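Local coordinates for protein type III secretion T3S chaperone (Chlamydia trachomatis, PDB 3K29) that is of unproven function but, as a probable YscO homologue, is thought to serve as a chaperone-like coiled-coil component of the chlamydial type III secretion apparatus, at residues S105-L108 against E109-E112; E90-K93 against V94-K98. All blocks are in the same frame, centred on the assembly; numbering follows the deposited sequence. Where two conformers were deposited one is given.

How the contacts relate
From the N terminus the chain runs through helix 8-66, turns, and comes back as helix 70-160, whose earlier part packs against the first as a long helical hairpin and whose end runs on beyond it. Both contacts lie on the returning helix. Contact 2 (90-98) comes first and contact 1 (105-112) follows in series, neither nesting nor crossing. Each closes only single helical turns between residues three or four apart. Their centres are 22 Å apart and their nearest atoms about 7 Å, without touching. Each contact also sends side chains onto helix 8-66: contact 2 meets R46, V49 and K38, while contact 1, near the centre of the chain, meets R29, L32 and V25.

Contact 1. Residues S105-L108 against E109-E112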
loop_
_atom_site.group_PDB
_atom_site.type_symbol
_atom_site.label_atom_id
_atom_site.label_comp_id
_atom_site.label_asym_id
_atom_site.label_seq_id
_atom_site.Cartn_x
_atom_site.Cartn_y
_atom_site.Cartn_z
ATOM N N SER A 105 3.600 2.011 8.028
ATOM C CA SER A 105 3.634 0.612 7.651
ATOM C C SER A 105 2.205 0.042 7.636
ATOM O O SER A 105 1.785 -0.592 6.663
ATOM C CB SER A 105 4.503 -0.119 8.665
ATOM O OG SER A 105 5.021 -1.285 8.097
ATOM N N LYS A 106 1.458 0.280 8.711
ATOM C CA LYS A 106 0.043 -0.062 8.754
ATOM C C LYS A 106 -0.806 0.636 7.678
ATOM O O LYS A 106 -1.662 0.018 7.055
ATOM C CB LYS A 106 -0.507 0.249 10.129
ATOM C CG LYS A 106 0.018 -0.643 11.230
ATOM C CD LYS A 106 -0.785 -0.355 12.486
ATOM C CE LYS A 106 -0.326 -1.187 13.635
ATOM N NZ LYS A 106 -1.493 -1.420 14.547
ATOM N N GLU A 107 -0.567 1.930 7.466
ATOM C CA GLU A 107 -1.202 2.643 6.340
ATOM C C GLU A 107 -0.972 2.002 4.974
ATOM O O GLU A 107 -1.904 1.902 4.191
ATOM C CB GLU A 107 -0.816 4.125 6.322
ATOM C CG GLU A 107 -1.644 4.936 7.254
ATOM C CD GLU A 107 -3.099 4.913 6.854
ATOM O OE1 GLU A 107 -3.909 4.250 7.542
ATOM O OE2 GLU A 107 -3.425 5.534 5.821
ATOM N N LEU A 108 0.246 1.547 4.699
ATOM C CA LEU A 108 0.507 0.739 3.510
ATOM C C LEU A 108 -0.285 -0.571 3.443
ATOM O O LEU A 108 -0.838 -0.878 2.392
ATOM C CB LEU A 108 2.002 0.424 3.350
ATOM C CG LEU A 108 2.447 -0.435 2.171
ATOM C CD1 LEU A 108 1.937 0.096 0.817
ATOM C CD2 LEU A 108 3.959 -0.521 2.126
ATOM N N GLU A 109 -0.309 -1.336 4.536
ATOM C CA GLU A 109 -1.051 -2.594 4.589
ATOM C C GLU A 109 -2.523 -2.309 4.271
ATOM O O GLU A 109 -3.146 -3.046 3.506
ATOM C CB GLU A 109 -0.907 -3.252 5.973
ATOM C CG GLU A 109 0.527 -3.586 6.369
ATOM C CD GLU A 109 0.677 -4.082 7.820
ATOM O OE1 GLU A 109 -0.324 -4.418 8.483
ATOM O OE2 GLU A 109 1.815 -4.142 8.298
ATOM N N ARG A 110 -3.065 -1.245 4.866
ATOM C CA ARG A 110 -4.452 -0.858 4.668
ATOM C C ARG A 110 -4.750 -0.474 3.197
ATOM O O ARG A 110 -5.774 -0.863 2.648
ATOM C CB ARG A 110 -4.807 0.294 5.589
ATOM C CG ARG A 110 -4.827 -0.077 7.069
ATOM C CD ARG A 110 -5.214 1.114 7.884
ATOM N NE ARG A 110 -5.041 0.857 9.300
ATOM C CZ ARG A 110 -4.166 1.489 10.076
ATOM N NH1 ARG A 110 -3.396 2.454 9.588
ATOM N NH2 ARG A 110 -4.068 1.166 11.363
ATOM N N ALA A 111 -3.829 0.239 2.564
ATOM C CA ALA A 111 -3.989 0.628 1.162
ATOM C C ALA A 111 -3.999 -0.563 0.232
ATOM O O ALA A 111 -4.753 -0.566 -0.748
ATOM C CB ALA A 111 -2.912 1.642 0.730
ATOM N N GLU A 112 -3.163 -1.568 0.518
ATOM C CA GLU A 112 -3.131 -2.792 -0.284
ATOM C C GLU A 112 -4.386 -3.667 -0.125
ATOM O O GLU A 112 -4.848 -4.253 -1.121
ATOM C CB GLU A 112 -1.872 -3.608 0.023
ATOM C CG GLU A 112 -0.651 -2.726 0.028
ATOM C CD GLU A 112 0.604 -3.482 -0.230
ATOM O OE1 GLU A 112 1.123 -3.356 -1.369
ATOM O OE2 GLU A 112 1.075 -4.200 0.693
#
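R110 lies back along the preceding helical turn, between K106 and E107, and its side chain illustrates how a surface arginine can be held by residues three and four positions earlier. With CG anti to the carbonyl carbon (chi1 -68°) and the chain extended as far as NE, it runs toward the N-terminal end of the helix. CB and CG pass beside the carbonyl oxygen of K106, the CG of R110 coming within 3.2 Å of that O. CD then approaches the carboxylate of E107, 3.4 Å from its OE1, and NE passes near the same OE1 and K106 O. At the tip the guanidinium has K106 CB over one face, against CZ, R110 NH1 being 3.7 Å from that carbon, and NH2 reaches the CD of K106. The charged end makes a salt bridge, R110 NH1 to E107 OE1 at 2.8 Å. This bond uses the anti lone pair of OE1 and is bent, with an N-H...O angle of 140°; the carboxylate and guanidinium planes are 37° apart. A bend at chi2 brings the E107 carboxylate round to this partner, although its CB points away from 109-112.

Beneath the side chains run the regular i to i+4 backbone bonds, including R110 N to K106 O at 2.9 Å. L108 occupies another side of the helix, where its CD1 lies 3.9 Å from the CG of E112, a methyl against the aliphatic part of a glutamate.

The two aspects of this turn thus differ. K106 and R110 are exposed, whereas L108 and A111 are buried: L108 packs on R29 and L32 of helix 8-66, A111 on K28 and E112 on V25, with a weak, long ion pair from E112 to R29 across the two helices.

Contact 2. Residues E90-K93 against V94-K98; sequences EEEK and VNKQK
E92 and K96, four residues apart on an exposed side of the helix, are joined by a salt bridge from K96 NZ to E92 OE2 at 2.7 Å. The ammonium meets OE2 from above the carboxylate plane, 53° out of it, and the lysine chain passes close by, its CD near that plane and modelled 2.9 Å from E92 OE2, a tight and doubtful approach. E92 bends at chi2 and K96 at chi2 and chi4: in E92 CG is anti to the backbone N (chi1 -170°), and the turn at chi2 brings the carboxylate back toward K96.

The backbone sets this spacing, with K96 N bonded to E92 O at 2.9 Å. A second acid-base pair, three residues apart, lies beside it: K93 NZ forms a salt bridge with E90 OE2 at 2.8 Å. Farther out, E91 makes its salt bridge with R46 of helix 8-66, while Q97 bonds to E35 there through NE2 and to N100 through OE1.

Intrahelical acid-base pairs, combined with polar links between helices, are common in long, highly charged helices such as those of coiled coils; here they sit on the second arm of the antiparallel hairpin, whose first arm is predicted to form a coiled coil.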
loop_
_atom_site.group_PDB
_atom_site.type_symbol
_atom_site.label_atom_id
_atom_site.label_comp_id
_atom_site.label_asym_id
_atom_site.label_seq_id
_atom_site.Cartn_x
_atom_site.Cartn_y
_atom_site.Cartn_z
ATOM N N GLU A 90 18.553 10.248 23.037
ATOM C CA GLU A 90 18.588 9.847 21.632
ATOM C C GLU A 90 17.787 8.572 21.408
ATOM O O GLU A 90 17.111 8.478 20.390
ATOM C CB GLU A 90 20.029 9.599 21.149
ATOM C CG GLU A 90 20.857 10.857 21.102
ATOM C CD GLU A 90 20.305 11.875 20.150
ATOM O OE1 GLU A 90 19.715 11.492 19.126
ATOM O OE2 GLU A 90 20.464 13.078 20.414
ATOM N N GLU A 91 17.895 7.591 22.312
ATOM C CA GLU A 91 17.097 6.369 22.219
ATOM C C GLU A 91 15.591 6.661 22.243
ATOM O O GLU A 91 14.815 5.972 21.589
ATOM C CB GLU A 91 17.388 5.387 23.360
ATOM C CG GLU A 91 18.842 4.967 23.512
ATOM C CD GLU A 91 19.303 3.936 22.465
ATOM O OE1 GLU A 91 18.537 3.590 21.517
ATOM O OE2 GLU A 91 20.458 3.470 22.615
ATOM N N GLU A 92 15.181 7.634 23.055
ATOM C CA GLU A 92 13.800 8.084 23.013
ATOM C C GLU A 92 13.416 8.630 21.619
ATOM O O GLU A 92 12.384 8.219 21.062
ATOM C CB GLU A 92 13.496 9.090 24.146
ATOM C CG GLU A 92 11.996 9.393 24.267
ATOM C CD GLU A 92 11.154 8.098 24.273
ATOM O OE1 GLU A 92 11.390 7.264 25.192
ATOM O OE2 GLU A 92 10.283 7.892 23.358
ATOM N N LYS A 93 14.238 9.526 21.063
ATOM C CA LYS A 93 14.025 10.015 19.711
ATOM C C LYS A 93 13.888 8.898 18.669
ATOM O O LYS A 93 13.040 9.017 17.754
ATOM C CB LYS A 93 15.139 10.950 19.272
ATOM C CG LYS A 93 14.998 12.360 19.775
ATOM C CD LYS A 93 16.182 13.187 19.204
ATOM C CE LYS A 93 16.763 14.092 20.257
ATOM N NZ LYS A 93 18.145 14.601 19.936
ATOM N N VAL A 94 14.733 7.852 18.794
ATOM C CA VAL A 94 14.670 6.684 17.940
ATOM C C VAL A 94 13.315 5.970 18.133
ATOM O O VAL A 94 12.680 5.584 17.157
ATOM C CB VAL A 94 15.859 5.723 18.184
ATOM C CG1 VAL A 94 15.601 4.305 17.578
ATOM C CG2 VAL A 94 17.132 6.322 17.628
ATOM N N ASN A 95 12.898 5.778 19.379
ATOM C CA ASN A 95 11.642 5.109 19.658
ATOM C C ASN A 95 10.371 5.847 19.191
ATOM O O ASN A 95 9.422 5.206 18.735
ATOM C CB ASN A 95 11.543 4.755 21.120
ATOM C CG ASN A 95 12.543 3.692 21.520
ATOM O OD1 ASN A 95 13.034 2.921 20.685
ATOM N ND2 ASN A 95 12.844 3.639 22.819
ATOM N N LYS A 96 10.357 7.171 19.303
ATOM C CA LYS A 96 9.310 7.990 18.661
ATOM C C LYS A 96 9.251 7.732 17.154
ATOM O O LYS A 96 8.170 7.502 16.581
ATOM C CB LYS A 96 9.617 9.474 18.850
ATOM C CG LYS A 96 8.856 10.156 19.966
ATOM C CD LYS A 96 8.942 9.389 21.240
ATOM C CE LYS A 96 7.957 9.963 22.263
ATOM N NZ LYS A 96 8.700 10.112 23.555
ATOM N N GLN A 97 10.409 7.788 16.500
ATOM C CA GLN A 97 10.412 7.634 15.058
ATOM C C GLN A 97 9.929 6.243 14.635
ATOM O O GLN A 97 9.238 6.093 13.617
ATOM C CB GLN A 97 11.794 7.978 14.454
ATOM C CG GLN A 97 11.856 8.052 12.920
ATOM C CD GLN A 97 10.686 8.780 12.292
ATOM O OE1 GLN A 97 10.168 9.776 12.822
ATOM N NE2 GLN A 97 10.275 8.298 11.107
ATOM N N LYS A 98 10.266 5.240 15.430
ATOM C CA LYS A 98 9.734 3.897 15.247
ATOM C C LYS A 98 8.238 3.889 15.189
ATOM O O LYS A 98 7.672 3.146 14.389
ATOM C CB LYS A 98 10.254 2.902 16.300
ATOM C CG LYS A 98 11.724 2.571 15.988
ATOM C CD LYS A 98 12.320 1.416 16.741
ATOM C CE LYS A 98 13.717 1.254 16.163
ATOM N NZ LYS A 98 14.365 -0.061 16.446
#